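Esterase (Thermotoga maritima, PDB 3DOH) is a thermostable esterase that hydrolyses carboxylic esters, probably through its alpha/beta-hydrolase domain, and carries an immunoglobulin-like domain ahead of it. Local coordinates at residues V25-D34 with V112-V121; D34-V45 with N76-L85. All coordinates share one frame; numbering follows the deposited sequence.

Both contacts lie in the N-terminal immunoglobulin-like domain, their centres about 7 Å apart. Along the chain, both segments of contact 2 fall between those of contact 1, apart from the shared D34: the order is 25-34, 34-45, 76-85 and 112-121. Strand 19-29 neighbours strand 80-85, probably with a hydrogen bond from I27 N to V81 O (2.7 Å), while strand 43-48 neighbours strand 110-114, where S44 N probably bonds S113 O. Each contact therefore joins one member of the first pair to one member of the second, across the same apolar interior. L115 and D41, in the segments of contacts 1 and 2, also meet a second subunit.

Contact 1: V25-D34 with V112-V121; sequences VVIEYPVEID and VSQLVPIFDV
The Y29 ring has I118 CD1 and I33 CD1 over one face, I27 CG2 over the other, and Q114 OE1 at its edge. This places the tyrosine inside the sandwich of the immunoglobulin-like domain, where strands 25-29 and 112-114 cross at -53° with axes 9.7 Å apart. The hydroxyl donates to the amide oxygen: Y29 OH to Q114 OE1 measures 2.7 Å, and the donor stands 24° out of the carbonyl plane. Q114 reaches it with CG anti to its backbone N (chi1 -174°) and an extended chain, while its NE2 bonds V126 O, so both ends of this buried amide have partners. A phenylalanine in place of Y29 would probably leave Q114 OE1 without its donor and the amide less fixed in rotation. Apolar contacts continue around this bond. I118 CD1, 4.0 Å from Y29 CZ, also meets I33 CD1, with those two side chains crossing at about a right angle. Towards V25 and V112, I27 CD1 and V112 CG1 meet tip to tip at 4.1 Å, and V25 CG1 rests 3.9 Å from V112 CG2.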
loop_
_atom_site.group_PDB
_atom_site.type_symbol
_atom_site.label_atom_id
_atom_site.label_comp_id
_atom_site.label_asym_id
_atom_site.label_seq_id
_atom_site.Cartn_x
_atom_site.Cartn_y
_atom_site.Cartn_z
ATOM N N VAL A 25 23.319 -9.698 18.165
ATOM C CA VAL A 25 23.851 -9.237 19.412
ATOM C C VAL A 25 23.571 -10.372 20.384
ATOM O O VAL A 25 22.430 -10.845 20.488
ATOM C CB VAL A 25 23.154 -7.928 19.845
ATOM C CG1 VAL A 25 23.300 -7.715 21.315
ATOM C CG2 VAL A 25 23.704 -6.745 19.073
ATOM N N VAL A 26 24.622 -10.828 21.052
ATOM C CA VAL A 26 24.510 -11.881 22.069
ATOM C C VAL A 26 24.800 -11.352 23.480
ATOM O O VAL A 26 25.867 -10.781 23.746
ATOM C CB VAL A 26 25.469 -13.060 21.772
ATOM C CG1 VAL A 26 25.525 -14.015 22.928
ATOM C CG2 VAL A 26 25.038 -13.810 20.512
ATOM N N ILE A 27 23.857 -11.562 24.387
ATOM C CA ILE A 27 24.010 -11.105 25.766
ATOM C C ILE A 27 24.277 -12.312 26.650
ATOM O O ILE A 27 23.532 -13.274 26.594
ATOM C CB ILE A 27 22.738 -10.374 26.278
ATOM C CG1 ILE A 27 22.271 -9.301 25.255
ATOM C CG2 ILE A 27 22.980 -9.859 27.719
ATOM C CD1 ILE A 27 20.824 -8.887 25.325
ATOM N N GLU A 28 25.355 -12.272 27.433
ATOM C CA GLU A 28 25.629 -13.337 28.413
ATOM C C GLU A 28 25.085 -12.902 29.758
ATOM O O GLU A 28 25.631 -11.989 30.398
ATOM C CB GLU A 28 27.125 -13.691 28.530
ATOM C CG GLU A 28 27.391 -14.792 29.582
ATOM C CD GLU A 28 28.808 -15.408 29.540
ATOM O OE1 GLU A 28 29.830 -14.697 29.411
ATOM O OE2 GLU A 28 28.891 -16.645 29.656
ATOM N N TYR A 29 24.004 -13.555 30.164
ATOM C CA TYR A 29 23.366 -13.308 31.440
ATOM C C TYR A 29 24.046 -14.051 32.602
ATOM O O TYR A 29 24.686 -15.082 32.377
ATOM C CB TYR A 29 21.896 -13.696 31.323
ATOM C CG TYR A 29 21.072 -12.592 30.680
ATOM C CD1 TYR A 29 20.632 -11.498 31.434
ATOM C CD2 TYR A 29 20.746 -12.629 29.320
ATOM C CE1 TYR A 29 19.875 -10.481 30.856
ATOM C CE2 TYR A 29 19.983 -11.625 28.730
ATOM C CZ TYR A 29 19.552 -10.549 29.498
ATOM O OH TYR A 29 18.805 -9.531 28.926
ATOM N N PRO A 30 23.918 -13.521 33.854
ATOM C CA PRO A 30 24.526 -14.214 35.014
ATOM C C PRO A 30 23.950 -15.637 35.286
ATOM O O PRO A 30 24.698 -16.515 35.687
ATOM C CB PRO A 30 24.293 -13.229 36.189
ATOM C CG PRO A 30 23.965 -11.908 35.565
ATOM C CD PRO A 30 23.247 -12.269 34.286
ATOM N N VAL A 31 22.651 -15.849 35.064
ATOM C CA VAL A 31 22.107 -17.215 34.973
ATOM C C VAL A 31 21.677 -17.601 33.577
ATOM O O VAL A 31 21.826 -16.833 32.606
ATOM C CB VAL A 31 20.878 -17.460 35.840
ATOM C CG1 VAL A 31 21.158 -18.592 36.879
ATOM C CG2 VAL A 31 20.343 -16.141 36.440
ATOM N N GLU A 32 21.155 -18.818 33.486
ATOM C CA GLU A 32 20.574 -19.311 32.259
ATOM C C GLU A 32 19.243 -18.579 32.118
ATOM O O GLU A 32 18.838 -17.862 33.024
ATOM C CB GLU A 32 20.368 -20.845 32.302
ATOM C CG GLU A 32 21.573 -21.727 31.896
ATOM C CD GLU A 32 21.150 -23.137 31.373
ATOM O OE1 GLU A 32 19.931 -23.433 31.270
ATOM O OE2 GLU A 32 22.040 -23.957 31.048
ATOM N N ILE A 33 18.586 -18.766 30.976
ATOM C CA ILE A 33 17.322 -18.131 30.636
ATOM C C ILE A 33 16.616 -19.065 29.663
ATOM O O ILE A 33 17.277 -19.733 28.864
ATOM C CB ILE A 33 17.573 -16.785 29.941
ATOM C CG1 ILE A 33 18.241 -15.830 30.917
ATOM C CG2 ILE A 33 16.278 -16.188 29.380
ATOM C CD1 ILE A 33 18.508 -14.499 30.357
ATOM N N ASP A 34 15.285 -19.106 29.741
ATOM C CA ASP A 34 14.435 -19.800 28.757
ATOM C C ASP A 34 14.011 -18.839 27.655
ATOM O O ASP A 34 13.317 -17.843 27.898
ATOM C CB ASP A 34 13.186 -20.355 29.425
ATOM C CG ASP A 34 12.587 -19.365 30.388
ATOM O OD1 ASP A 34 13.366 -18.845 31.235
ATOM O OD2 ASP A 34 11.365 -19.072 30.282
ATOM N N VAL A 112 22.481 -1.444 23.678
ATOM C CA VAL A 112 21.553 -2.513 23.704
ATOM C C VAL A 112 20.753 -2.409 24.969
ATOM O O VAL A 112 21.300 -2.042 26.023
ATOM C CB VAL A 112 22.297 -3.842 23.753
ATOM C CG1 VAL A 112 21.319 -5.045 23.871
ATOM C CG2 VAL A 112 23.157 -3.985 22.543
ATOM N N SER A 113 19.468 -2.766 24.884
ATOM C CA SER A 113 18.641 -2.840 26.067
ATOM C C SER A 113 17.729 -4.036 26.199
ATOM O O SER A 113 17.063 -4.453 25.252
ATOM C CB SER A 113 17.776 -1.613 26.161
ATOM O OG SER A 113 18.495 -0.620 26.817
ATOM N N GLN A 114 17.672 -4.542 27.419
ATOM C CA GLN A 114 16.552 -5.331 27.834
ATOM C C GLN A 114 15.589 -4.408 28.495
ATOM O O GLN A 114 15.927 -3.811 29.479
ATOM C CB GLN A 114 16.981 -6.371 28.832
ATOM C CG GLN A 114 15.871 -7.287 29.159
ATOM C CD GLN A 114 16.100 -7.887 30.476
ATOM O OE1 GLN A 114 17.185 -8.394 30.729
ATOM N NE2 GLN A 114 15.101 -7.817 31.355
ATOM N N LEU A 115 14.381 -4.313 27.969
ATOM C CA LEU A 115 13.481 -3.231 28.322
ATOM C C LEU A 115 12.520 -3.551 29.450
ATOM O O LEU A 115 12.057 -2.656 30.159
ATOM C CB LEU A 115 12.673 -2.838 27.103
ATOM C CG LEU A 115 13.501 -2.302 25.958
ATOM C CD1 LEU A 115 12.697 -2.249 24.642
ATOM C CD2 LEU A 115 14.016 -0.948 26.343
ATOM N N VAL A 116 12.191 -4.826 29.571
ATOM C CA VAL A 116 11.209 -5.294 30.502
ATOM C C VAL A 116 11.889 -6.398 31.270
ATOM O O VAL A 116 12.905 -6.954 30.796
ATOM C CB VAL A 116 10.016 -5.900 29.773
ATOM C CG1 VAL A 116 9.229 -4.817 29.059
ATOM C CG2 VAL A 116 10.455 -7.026 28.825
ATOM N N PRO A 117 11.347 -6.750 32.447
ATOM C CA PRO A 117 11.981 -7.834 33.172
ATOM C C PRO A 117 11.857 -9.096 32.332
ATOM O O PRO A 117 11.053 -9.116 31.415
ATOM C CB PRO A 117 11.147 -7.917 34.458
ATOM C CG PRO A 117 10.498 -6.568 34.584
ATOM C CD PRO A 117 10.180 -6.221 33.170
ATOM N N ILE A 118 12.665 -10.118 32.599
ATOM C CA ILE A 118 12.539 -11.401 31.888
ATOM C C ILE A 118 12.654 -12.593 32.829
ATOM O O ILE A 118 13.276 -12.513 33.909
ATOM C CB ILE A 118 13.557 -11.587 30.749
ATOM C CG1 ILE A 118 14.980 -11.354 31.281
ATOM C CG2 ILE A 118 13.204 -10.715 29.556
ATOM C CD1 ILE A 118 16.081 -12.176 30.566
ATOM N N PHE A 119 12.044 -13.699 32.410
ATOM C CA PHE A 119 11.992 -14.875 33.255
ATOM C C PHE A 119 13.319 -15.628 33.144
ATOM O O PHE A 119 13.849 -15.774 32.040
ATOM C CB PHE A 119 10.778 -15.757 32.889
ATOM C CG PHE A 119 9.443 -15.194 33.373
ATOM C CD1 PHE A 119 9.113 -15.203 34.746
ATOM C CD2 PHE A 119 8.516 -14.644 32.463
ATOM C CE1 PHE A 119 7.885 -14.683 35.205
ATOM C CE2 PHE A 119 7.277 -14.115 32.900
ATOM C CZ PHE A 119 6.959 -14.140 34.273
ATOM N N ASP A 120 13.884 -16.060 34.274
ATOM C CA ASP A 120 15.017 -17.008 34.221
ATOM C C ASP A 120 14.674 -18.434 34.735
ATOM O O ASP A 120 13.570 -18.683 35.268
ATOM C CB ASP A 120 16.296 -16.422 34.853
ATOM C CG ASP A 120 16.510 -16.871 36.279
ATOM O OD1 ASP A 120 15.563 -17.429 36.864
ATOM O OD2 ASP A 120 17.628 -16.671 36.813
ATOM N N VAL A 121 15.634 -19.348 34.582
ATOM C CA VAL A 121 15.419 -20.772 34.873
ATOM C C VAL A 121 15.267 -21.079 36.365
ATOM O O VAL A 121 14.712 -22.124 36.734
ATOM C CB VAL A 121 16.530 -21.685 34.251
ATOM C CG1 VAL A 121 16.807 -21.273 32.798
ATOM C CG2 VAL A 121 17.827 -21.670 35.086
#

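Contact 2: D34-V45 with N76-L85; sequences DGQKLSPDQFSV and NRGKYVVLEL
L83, N76 and V45 lose the most surface here and mark two distinct regions of the contact. L83 works with both of its methyls. CD2 sits over one face of the F43 ring, 3.8 Å from the centroid and 18° off the ring normal, which meets the geometry of a CH-pi contact; CD1 turns to V45, with L83 CD1 and V45 CG2 3.6 Å apart. V45 CG2 also packs on L85 CD2 at 4.0 Å, so V45 is lodged against two leucines of strand 80-85. At the far end of the ring, F43 CZ approaches V81 CG1, and V81 CG2 meets L38 CD2 tip to tip at 3.8 Å.

N76 lies before strand 80-85, ahead of the corner at G78-K79, and faces G35 just after strand 32-34. Its carbonyl accepts a hydrogen bond from G35 (G35 N to N76 O 2.7 Å), next to the antiparallel non-hydrogen-bonded pair D34-R77. The first torsion of N76 (chi1 -174°) turns CG away from its own N and sets the carboxamide beside the G35-Q36 peptide, N76 ND2 being 3.4 Å from G35 C. Its OD1 takes a hydrogen bond from A63 N, which ties N76 to strand 53-64. Strands 43-45 and 80-85 cross at -52° with axes 9.3 Å apart, and the buried side chains of L83, V45, F43 and V81 meet between them, consistent with the hydrophobic interior of an immunoglobulin-like beta sandwich.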
loop_
_atom_site.group_PDB
_atom_site.type_symbol
_atom_site.label_atom_id
_atom_site.label_comp_id
_atom_site.label_asym_id
_atom_site.label_seq_id
_atom_site.Cartn_x
_atom_site.Cartn_y
_atom_site.Cartn_z
ATOM N N ASP A 34 15.285 -19.106 29.741
ATOM C CA ASP A 34 14.435 -19.800 28.757
ATOM C C ASP A 34 14.011 -18.839 27.655
ATOM O O ASP A 34 13.317 -17.843 27.898
ATOM C CB ASP A 34 13.186 -20.355 29.425
ATOM C CG ASP A 34 12.587 -19.365 30.388
ATOM O OD1 ASP A 34 13.366 -18.845 31.235
ATOM O OD2 ASP A 34 11.365 -19.072 30.282
ATOM N N GLY A 35 14.440 -19.163 26.442
ATOM C CA GLY A 35 14.104 -18.394 25.254
ATOM C C GLY A 35 12.690 -18.635 24.775
ATOM O O GLY A 35 12.137 -17.817 24.070
ATOM N N GLN A 36 12.111 -19.770 25.148
ATOM C CA GLN A 36 10.743 -20.089 24.807
ATOM C C GLN A 36 9.887 -18.881 25.167
ATOM O O GLN A 36 9.004 -18.497 24.413
ATOM C CB GLN A 36 10.350 -21.375 25.554
ATOM C CG GLN A 36 8.857 -21.630 25.837
ATOM C CD GLN A 36 8.654 -22.413 27.158
ATOM O OE1 GLN A 36 9.301 -23.454 27.396
ATOM N NE2 GLN A 36 7.773 -21.895 28.032
ATOM N N LYS A 37 10.204 -18.245 26.297
ATOM C CA LYS A 37 9.440 -17.082 26.798
ATOM C C LYS A 37 9.916 -15.669 26.347
ATOM O O LYS A 37 9.283 -14.663 26.682
ATOM C CB LYS A 37 9.283 -17.163 28.339
ATOM C CG LYS A 37 7.886 -17.656 28.813
ATOM C CD LYS A 37 7.557 -17.216 30.256
ATOM C CE LYS A 37 6.056 -16.839 30.472
ATOM N NZ LYS A 37 5.167 -17.931 31.036
ATOM N N LEU A 38 11.012 -15.600 25.581
ATOM C CA LEU A 38 11.566 -14.337 25.075
ATOM C C LEU A 38 10.850 -13.897 23.798
ATOM O O LEU A 38 10.279 -14.724 23.079
ATOM C CB LEU A 38 13.066 -14.488 24.815
ATOM C CG LEU A 38 14.114 -14.171 25.891
ATOM C CD1 LEU A 38 13.602 -14.189 27.361
ATOM C CD2 LEU A 38 15.289 -15.114 25.716
ATOM N N SER A 39 10.882 -12.604 23.507
ATOM C CA SER A 39 10.248 -12.085 22.312
ATOM C C SER A 39 10.974 -10.791 21.914
ATOM O O SER A 39 11.436 -10.078 22.780
ATOM C CB SER A 39 8.748 -11.862 22.596
ATOM O OG SER A 39 8.158 -10.914 21.720
ATOM N N PRO A 40 11.107 -10.503 20.607
ATOM C CA PRO A 40 11.841 -9.313 20.104
ATOM C C PRO A 40 11.500 -7.979 20.758
ATOM O O PRO A 40 12.366 -7.137 20.939
ATOM C CB PRO A 40 11.477 -9.292 18.609
ATOM C CG PRO A 40 11.323 -10.746 18.287
ATOM C CD PRO A 40 10.604 -11.326 19.488
ATOM N N ASP A 41 10.252 -7.789 21.136
ATOM C CA ASP A 41 9.843 -6.510 21.722
ATOM C C ASP A 41 10.256 -6.308 23.182
ATOM O O ASP A 41 9.799 -5.362 23.833
ATOM C CB ASP A 41 8.330 -6.287 21.544
ATOM C CG ASP A 41 7.467 -7.334 22.279
ATOM O OD1 ASP A 41 6.246 -7.112 22.283
ATOM O OD2 ASP A 41 7.972 -8.341 22.862
ATOM N N GLN A 42 11.092 -7.196 23.707
ATOM C CA GLN A 42 11.575 -7.053 25.081
ATOM C C GLN A 42 12.976 -6.417 25.078
ATOM O O GLN A 42 13.565 -6.162 26.125
ATOM C CB GLN A 42 11.625 -8.389 25.799
ATOM C CG GLN A 42 10.316 -9.183 25.887
ATOM C CD GLN A 42 10.548 -10.545 26.522
ATOM O OE1 GLN A 42 11.426 -11.291 26.089
ATOM N NE2 GLN A 42 9.797 -10.862 27.568
ATOM N N PHE A 43 13.500 -6.152 23.893
ATOM C CA PHE A 43 14.850 -5.669 23.792
ATOM C C PHE A 43 14.929 -4.528 22.803
ATOM O O PHE A 43 13.997 -4.293 22.049
ATOM C CB PHE A 43 15.718 -6.809 23.310
ATOM C CG PHE A 43 15.770 -7.977 24.242
ATOM C CD1 PHE A 43 16.808 -8.099 25.157
ATOM C CD2 PHE A 43 14.807 -8.975 24.178
ATOM C CE1 PHE A 43 16.888 -9.190 26.009
ATOM C CE2 PHE A 43 14.866 -10.072 25.029
ATOM C CZ PHE A 43 15.911 -10.179 25.943
ATOM N N SER A 44 16.051 -3.846 22.791
ATOM C CA SER A 44 16.280 -2.801 21.828
ATOM C C SER A 44 17.723 -2.868 21.368
ATOM O O SER A 44 18.623 -3.180 22.170
ATOM C CB SER A 44 16.060 -1.478 22.494
ATOM O OG SER A 44 16.224 -0.457 21.556
ATOM N N VAL A 45 17.985 -2.589 20.099
ATOM C CA VAL A 45 19.371 -2.547 19.659
ATOM C C VAL A 45 19.609 -1.288 18.816
ATOM O O VAL A 45 18.797 -0.970 17.970
ATOM C CB VAL A 45 19.729 -3.840 18.897
ATOM C CG1 VAL A 45 21.120 -3.766 18.294
ATOM C CG2 VAL A 45 19.651 -5.050 19.816
ATOM N N ASN A 76 15.776 -24.350 23.895
ATOM C CA ASN A 76 15.871 -22.918 23.646
ATOM C C ASN A 76 16.205 -22.216 24.964
ATOM O O ASN A 76 15.359 -21.532 25.542
ATOM C CB ASN A 76 14.518 -22.459 23.079
ATOM C CG ASN A 76 14.492 -21.001 22.627
ATOM O OD1 ASN A 76 15.459 -20.232 22.767
ATOM N ND2 ASN A 76 13.357 -20.615 22.090
ATOM N N ARG A 77 17.430 -22.397 25.449
ATOM C CA ARG A 77 17.754 -21.950 26.796
ATOM C C ARG A 77 19.260 -21.806 27.056
ATOM O O ARG A 77 20.084 -22.454 26.383
ATOM C CB ARG A 77 17.082 -22.868 27.848
ATOM C CG ARG A 77 17.960 -23.957 28.468
ATOM C CD ARG A 77 17.209 -24.889 29.475
ATOM N NE ARG A 77 16.785 -26.135 28.830
ATOM C CZ ARG A 77 15.532 -26.425 28.470
ATOM N NH1 ARG A 77 14.528 -25.571 28.726
ATOM N NH2 ARG A 77 15.286 -27.585 27.857
ATOM N N GLY A 78 19.614 -20.942 28.018
ATOM C CA GLY A 78 20.985 -20.876 28.525
ATOM C C GLY A 78 21.380 -19.492 28.984
ATOM O O GLY A 78 20.555 -18.595 29.061
ATOM N N LYS A 79 22.657 -19.306 29.282
ATOM C CA LYS A 79 23.117 -17.988 29.696
ATOM C C LYS A 79 23.247 -17.023 28.513
ATOM O O LYS A 79 23.353 -15.803 28.699
ATOM C CB LYS A 79 24.414 -18.081 30.525
ATOM C CG LYS A 79 25.602 -18.695 29.801
ATOM C CD LYS A 79 26.306 -19.748 30.660
ATOM C CE LYS A 79 27.398 -19.129 31.527
ATOM N NZ LYS A 79 28.678 -19.947 31.496
ATOM N N TYR A 80 23.226 -17.537 27.293
ATOM C CA TYR A 80 23.347 -16.632 26.160
ATOM C C TYR A 80 22.001 -16.320 25.535
ATOM O O TYR A 80 21.218 -17.229 25.210
ATOM C CB TYR A 80 24.287 -17.198 25.110
ATOM C CG TYR A 80 25.684 -17.388 25.591
ATOM C CD1 TYR A 80 26.557 -16.315 25.638
ATOM C CD2 TYR A 80 26.141 -18.640 26.007
ATOM C CE1 TYR A 80 27.859 -16.463 26.073
ATOM C CE2 TYR A 80 27.461 -18.804 26.467
ATOM C CZ TYR A 80 28.312 -17.696 26.484
ATOM O OH TYR A 80 29.602 -17.784 26.922
ATOM N N VAL A 81 21.728 -15.035 25.366
ATOM C CA VAL A 81 20.554 -14.610 24.639
ATOM C C VAL A 81 20.994 -13.943 23.330
ATOM O O VAL A 81 21.788 -12.979 23.313
ATOM C CB VAL A 81 19.634 -13.714 25.511
ATOM C CG1 VAL A 81 18.618 -12.935 24.658
ATOM C CG2 VAL A 81 18.938 -14.566 26.568
ATOM N N VAL A 82 20.475 -14.513 22.244
ATOM C CA VAL A 82 20.723 -14.063 20.908
ATOM C C VAL A 82 19.587 -13.201 20.410
ATOM O O VAL A 82 18.422 -13.590 20.445
ATOM C CB VAL A 82 20.880 -15.247 19.935
ATOM C CG1 VAL A 82 20.933 -14.750 18.438
ATOM C CG2 VAL A 82 22.130 -16.026 20.263
ATOM N N LEU A 83 19.959 -12.031 19.920
ATOM C CA LEU A 83 19.037 -11.127 19.281
ATOM C C LEU A 83 19.492 -11.060 17.849
ATOM O O LEU A 83 20.555 -10.516 17.572
ATOM C CB LEU A 83 19.196 -9.728 19.883
ATOM C CG LEU A 83 18.997 -9.532 21.387
ATOM C CD1 LEU A 83 19.209 -8.092 21.691
ATOM C CD2 LEU A 83 17.609 -9.990 21.821
ATOM N N GLU A 84 18.725 -11.615 16.929
ATOM C CA GLU A 84 19.111 -11.553 15.539
ATOM C C GLU A 84 18.627 -10.239 14.920
ATOM O O GLU A 84 17.576 -9.722 15.270
ATOM C CB GLU A 84 18.616 -12.820 14.838
ATOM C CG GLU A 84 17.844 -12.599 13.556
ATOM C CD GLU A 84 18.153 -13.641 12.497
ATOM O OE1 GLU A 84 18.478 -14.806 12.860
ATOM O OE2 GLU A 84 18.095 -13.267 11.297
ATOM N N LEU A 85 19.401 -9.681 14.007
ATOM C CA LEU A 85 19.082 -8.363 13.424
ATOM C C LEU A 85 18.847 -8.381 11.902
ATOM O O LEU A 85 19.517 -9.101 11.180
ATOM C CB LEU A 85 20.184 -7.359 13.781
ATOM C CG LEU A 85 20.637 -7.393 15.250
ATOM C CD1 LEU A 85 21.870 -6.534 15.360
ATOM C CD2 LEU A 85 19.541 -6.923 16.236
#